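Local coordinates for protein cysteine hydrolase (Pseudomonas syringae pv. phaseolicola 1448A, PDB 3IRV) that probably acts as a hydrolase of the isochorismatase-like cysteine hydrolase family, although its substrate has not been established, at residues R71-G76 / I116-F121. Sequence-based numbering, arbitrary orientation.
Sequences RHIVRG and IVDKLF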
ATOM      1  N   ARG A  71       9.657  13.260  -6.401  1.00 13.98           N
ATOM      2  CA  ARG A  71       9.406  14.397  -5.520  1.00 12.67           C
ATOM      3  C   ARG A  71       7.916  14.558  -5.328  1.00 13.68           C
ATOM      4  O   ARG A  71       7.158  14.515  -6.312  1.00 12.15           O
ATOM      5  CB  ARG A  71       9.958  15.694  -6.127  1.00 14.40           C
ATOM      6  CG  ARG A  71      11.462  15.639  -6.438  1.00 13.05           C
ATOM      7  CD  ARG A  71      12.006  17.013  -6.905  1.00 12.06           C
ATOM      8  NE  ARG A  71      11.240  17.518  -8.058  1.00 13.55           N
ATOM      9  CZ  ARG A  71      11.492  18.665  -8.680  1.00 22.09           C
ATOM     10  NH1 ARG A  71      12.485  19.432  -8.263  1.00 19.53           N
ATOM     11  NH2 ARG A  71      10.732  19.050  -9.709  1.00 17.33           N
ATOM     12  N   HIS A  72       7.486  14.741  -4.077  1.00 11.07           N
ATOM     13  CA  HIS A  72       6.094  15.011  -3.796  1.00 11.94           C
ATOM     14  C   HIS A  72       5.908  16.521  -3.866  1.00 12.99           C
ATOM     15  O   HIS A  72       6.437  17.256  -3.023  1.00 12.81           O
ATOM     16  CB  HIS A  72       5.726  14.479  -2.418  1.00 12.30           C
ATOM     17  CG  HIS A  72       4.249  14.417  -2.166  1.00 13.91           C
ATOM     18  ND1 HIS A  72       3.698  13.822  -1.045  1.00 13.97           N
ATOM     19  CD2 HIS A  72       3.202  14.854  -2.910  1.00 15.02           C
ATOM     20  CE1 HIS A  72       2.382  13.902  -1.109  1.00 18.57           C
ATOM     21  NE2 HIS A  72       2.054  14.525  -2.227  1.00 15.87           N
ATOM     22  N   ILE A  73       5.201  16.975  -4.896  1.00 11.45           N
ATOM     23  CA  ILE A  73       5.069  18.402  -5.197  1.00 11.86           C
ATOM     24  C   ILE A  73       3.651  18.640  -5.733  1.00 14.01           C
ATOM     25  O   ILE A  73       3.172  17.878  -6.613  1.00 14.43           O
ATOM     26  CB  ILE A  73       6.082  18.837  -6.268  1.00 10.96           C
ATOM     27  CG1 ILE A  73       7.527  18.722  -5.752  1.00 13.74           C
ATOM     28  CG2 ILE A  73       5.829  20.313  -6.669  1.00 14.51           C
ATOM     29  CD1 ILE A  73       8.567  19.232  -6.738  1.00 14.37           C
ATOM     30  N   VAL A  74       2.994  19.685  -5.214  1.00 11.38           N
ATOM     31  CA  VAL A  74       1.661  20.099  -5.695  1.00 12.52           C
ATOM     32  C   VAL A  74       1.718  21.554  -6.175  1.00 14.33           C
ATOM     33  O   VAL A  74       2.702  22.262  -5.912  1.00 14.70           O
ATOM     34  CB  VAL A  74       0.575  19.914  -4.619  1.00 13.45           C
ATOM     35  CG1 VAL A  74       0.536  18.450  -4.112  1.00 13.04           C
ATOM     36  CG2 VAL A  74       0.849  20.863  -3.425  1.00 14.33           C
ATOM     37  N   ARG A  75       0.671  22.013  -6.870  1.00 10.81           N
ATOM     38  CA  ARG A  75       0.725  23.332  -7.499  1.00 12.05           C
ATOM     39  C   ARG A  75       0.770  24.439  -6.458  1.00 12.52           C
ATOM     40  O   ARG A  75       1.476  25.441  -6.660  1.00 15.59           O
ATOM     41  CB  ARG A  75      -0.476  23.521  -8.419  1.00 12.60           C
ATOM     42  CG  ARG A  75      -0.308  22.807  -9.768  1.00 14.04           C
ATOM     43  CD  ARG A  75      -1.663  22.429 -10.391  1.00 13.59           C
ATOM     44  NE  ARG A  75      -1.470  21.740 -11.676  1.00 12.38           N
ATOM     45  CZ  ARG A  75      -1.189  20.442 -11.808  1.00 13.24           C
ATOM     46  NH1 ARG A  75      -1.060  19.680 -10.738  1.00 11.81           N
ATOM     47  NH2 ARG A  75      -1.000  19.909 -13.027  1.00 12.99           N
ATOM     48  N   GLY A  76       0.051  24.238  -5.351  1.00 12.69           N
ATOM     49  CA  GLY A  76      -0.048  25.250  -4.314  1.00 14.02           C
ATOM     50  C   GLY A  76      -1.388  25.949  -4.211  1.00 14.35           C
ATOM     51  O   GLY A  76      -1.670  26.609  -3.178  1.00 16.84           O
ATOM     52  N   ILE A 116      13.863  13.041 -12.992  1.00 12.56           N
ATOM     53  CA  ILE A 116      13.077  13.520 -11.864  1.00 13.60           C
ATOM     54  C   ILE A 116      11.594  13.348 -12.228  1.00 15.40           C
ATOM     55  O   ILE A 116      11.146  13.859 -13.260  1.00 13.90           O
ATOM     56  CB  ILE A 116      13.419  14.984 -11.499  1.00 13.94           C
ATOM     57  CG1 ILE A 116      14.926  15.074 -11.129  1.00 15.65           C
ATOM     58  CG2 ILE A 116      12.516  15.448 -10.352  1.00 17.11           C
ATOM     59  CD1 ILE A 116      15.431  16.511 -10.842  1.00 19.70           C
ATOM     60  N   VAL A 117      10.852  12.613 -11.391  1.00 12.49           N
ATOM     61  CA  VAL A 117       9.424  12.396 -11.606  1.00  9.66           C
ATOM     62  C   VAL A 117       8.668  12.989 -10.428  1.00 13.66           C
ATOM     63  O   VAL A 117       8.953  12.645  -9.274  1.00 12.98           O
ATOM     64  CB  VAL A 117       9.103  10.852 -11.736  1.00 11.11           C
ATOM     65  CG1 VAL A 117       7.605  10.575 -11.639  1.00 15.54           C
ATOM     66  CG2 VAL A 117       9.699  10.288 -13.059  1.00 12.82           C
ATOM     67  N   ASP A 118       7.733  13.895 -10.721  1.00 10.97           N
ATOM     68  CA  ASP A 118       6.957  14.560  -9.667  1.00 10.21           C
ATOM     69  C   ASP A 118       5.613  13.864  -9.475  1.00 14.70           C
ATOM     70  O   ASP A 118       5.056  13.306 -10.415  1.00 15.76           O
ATOM     71  CB  ASP A 118       6.749  16.042  -9.996  1.00 12.65           C
ATOM     72  CG  ASP A 118       8.054  16.848  -9.980  1.00 13.29           C
ATOM     73  OD1 ASP A 118       9.062  16.385  -9.414  1.00 13.52           O
ATOM     74  OD2 ASP A 118       8.067  17.951 -10.555  1.00 17.58           O
ATOM     75  N   LYS A 119       5.089  13.905  -8.250  1.00  9.90           N
ATOM     76  CA  LYS A 119       3.842  13.208  -7.939  1.00 11.56           C
ATOM     77  C   LYS A 119       3.017  14.010  -6.957  1.00 12.87           C
ATOM     78  O   LYS A 119       3.578  14.749  -6.158  1.00 12.21           O
ATOM     79  CB  LYS A 119       4.138  11.824  -7.360  1.00 13.45           C
ATOM     80  CG  LYS A 119       4.936  11.846  -6.027  1.00 12.93           C
ATOM     81  CD  LYS A 119       5.382  10.417  -5.648  1.00 13.13           C
ATOM     82  CE  LYS A 119       6.234  10.380  -4.381  1.00 11.58           C
ATOM     83  NZ  LYS A 119       5.414  10.582  -3.136  1.00 14.15           N
ATOM     84  N   LEU A 120       1.697  13.847  -7.036  1.00 11.95           N
ATOM     85  CA  LEU A 120       0.771  14.622  -6.217  1.00 12.63           C
ATOM     86  C   LEU A 120       0.417  13.971  -4.881  1.00 13.65           C
ATOM     87  O   LEU A 120      -0.184  14.627  -4.011  1.00 13.56           O
ATOM     88  CB  LEU A 120      -0.542  14.882  -6.980  1.00 13.10           C
ATOM     89  CG  LEU A 120      -0.461  15.653  -8.295  1.00 12.31           C
ATOM     90  CD1 LEU A 120      -1.875  15.664  -8.963  1.00 13.54           C
ATOM     91  CD2 LEU A 120       0.065  17.060  -8.071  1.00 12.58           C
ATOM     92  N   PHE A 121       0.698  12.677  -4.742  1.00 12.60           N
ATOM     93  CA  PHE A 121       0.236  11.941  -3.570  1.00 11.16           C
ATOM     94  C   PHE A 121       1.390  11.040  -3.132  1.00 16.34           C
ATOM     95  O   PHE A 121       2.555  11.452  -3.213  1.00 15.00           O
ATOM     96  CB  PHE A 121      -1.026  11.153  -3.955  1.00 12.11           C
ATOM     97  CG  PHE A 121      -2.124  11.170  -2.919  1.00 11.68           C
ATOM     98  CD1 PHE A 121      -3.462  11.267  -3.321  1.00 16.55           C
ATOM     99  CD2 PHE A 121      -1.845  11.110  -1.567  1.00 12.04           C
ATOM    100  CE1 PHE A 121      -4.510  11.270  -2.373  1.00 17.66           C
ATOM    101  CE2 PHE A 121      -2.890  11.100  -0.618  1.00 14.59           C
ATOM    102  CZ  PHE A 121      -4.210  11.189  -1.030  1.00 15.68           C
TER
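The guanidinium of Arg-71 has Ile-116 CG2 over one face, 3.3 Å from NE, and Ile-73 CD1 over the opposite face, offset toward its rim. The carboxylate of Asp-118 meets its edge with the two planes 24° apart. The grip is side-on and bidentate: Arg-71 NE donates to Asp-118 OD1 at 2.8 Å, almost exactly in the guanidinium plane, while NH2 reaches the syn lone pair of OD2 at 3.0 Å. A bend at chi3 (-55°) of Arg-71 turns this edge to the acid, and the two aliphatic neighbours confine the group above and below. Asp-118 OD2 also forms a salt bridge with Arg-97, and the shared carboxylate probably offsets the closeness of the two positive groups.

The His-72 ring carries the carbonyl oxygen of Phe-121 over its centre, 3.2 Å above the plane. At the ring edge, near its plane, Leu-120 O accepts a weak hydrogen bond from NE2 (2.9 Å). Between these two groups, strands 66-72 and 115-119 run parallel in the central sheet of the isochorismatase α/β fold, with Arg-71 and Asp-118 on one face and His-72 and Lys-119 on the other. Arg-71 receives a bond from Lys-119 N and donates one to Val-117 O; Ile-73 N then reaches Lys-119 O at 3.0 Å.

A bend at the last torsion of Lys-119 brings its NZ to an in-plane lone pair of Phe-121 O (3.0 Å). The same oxygen thus meets both Lys-119 NZ and the face of the His-72 ring, from directions roughly at right angles. NZ also bonds Tyr-122 O and forms a salt bridge with Asp-29, consistent with the Asp-Lys pair of the family's Asp-Lys-Cys catalytic triad. Beyond the strand ends, Leu-120 CD2 packs against Ile-73 O and Val-74 CG1.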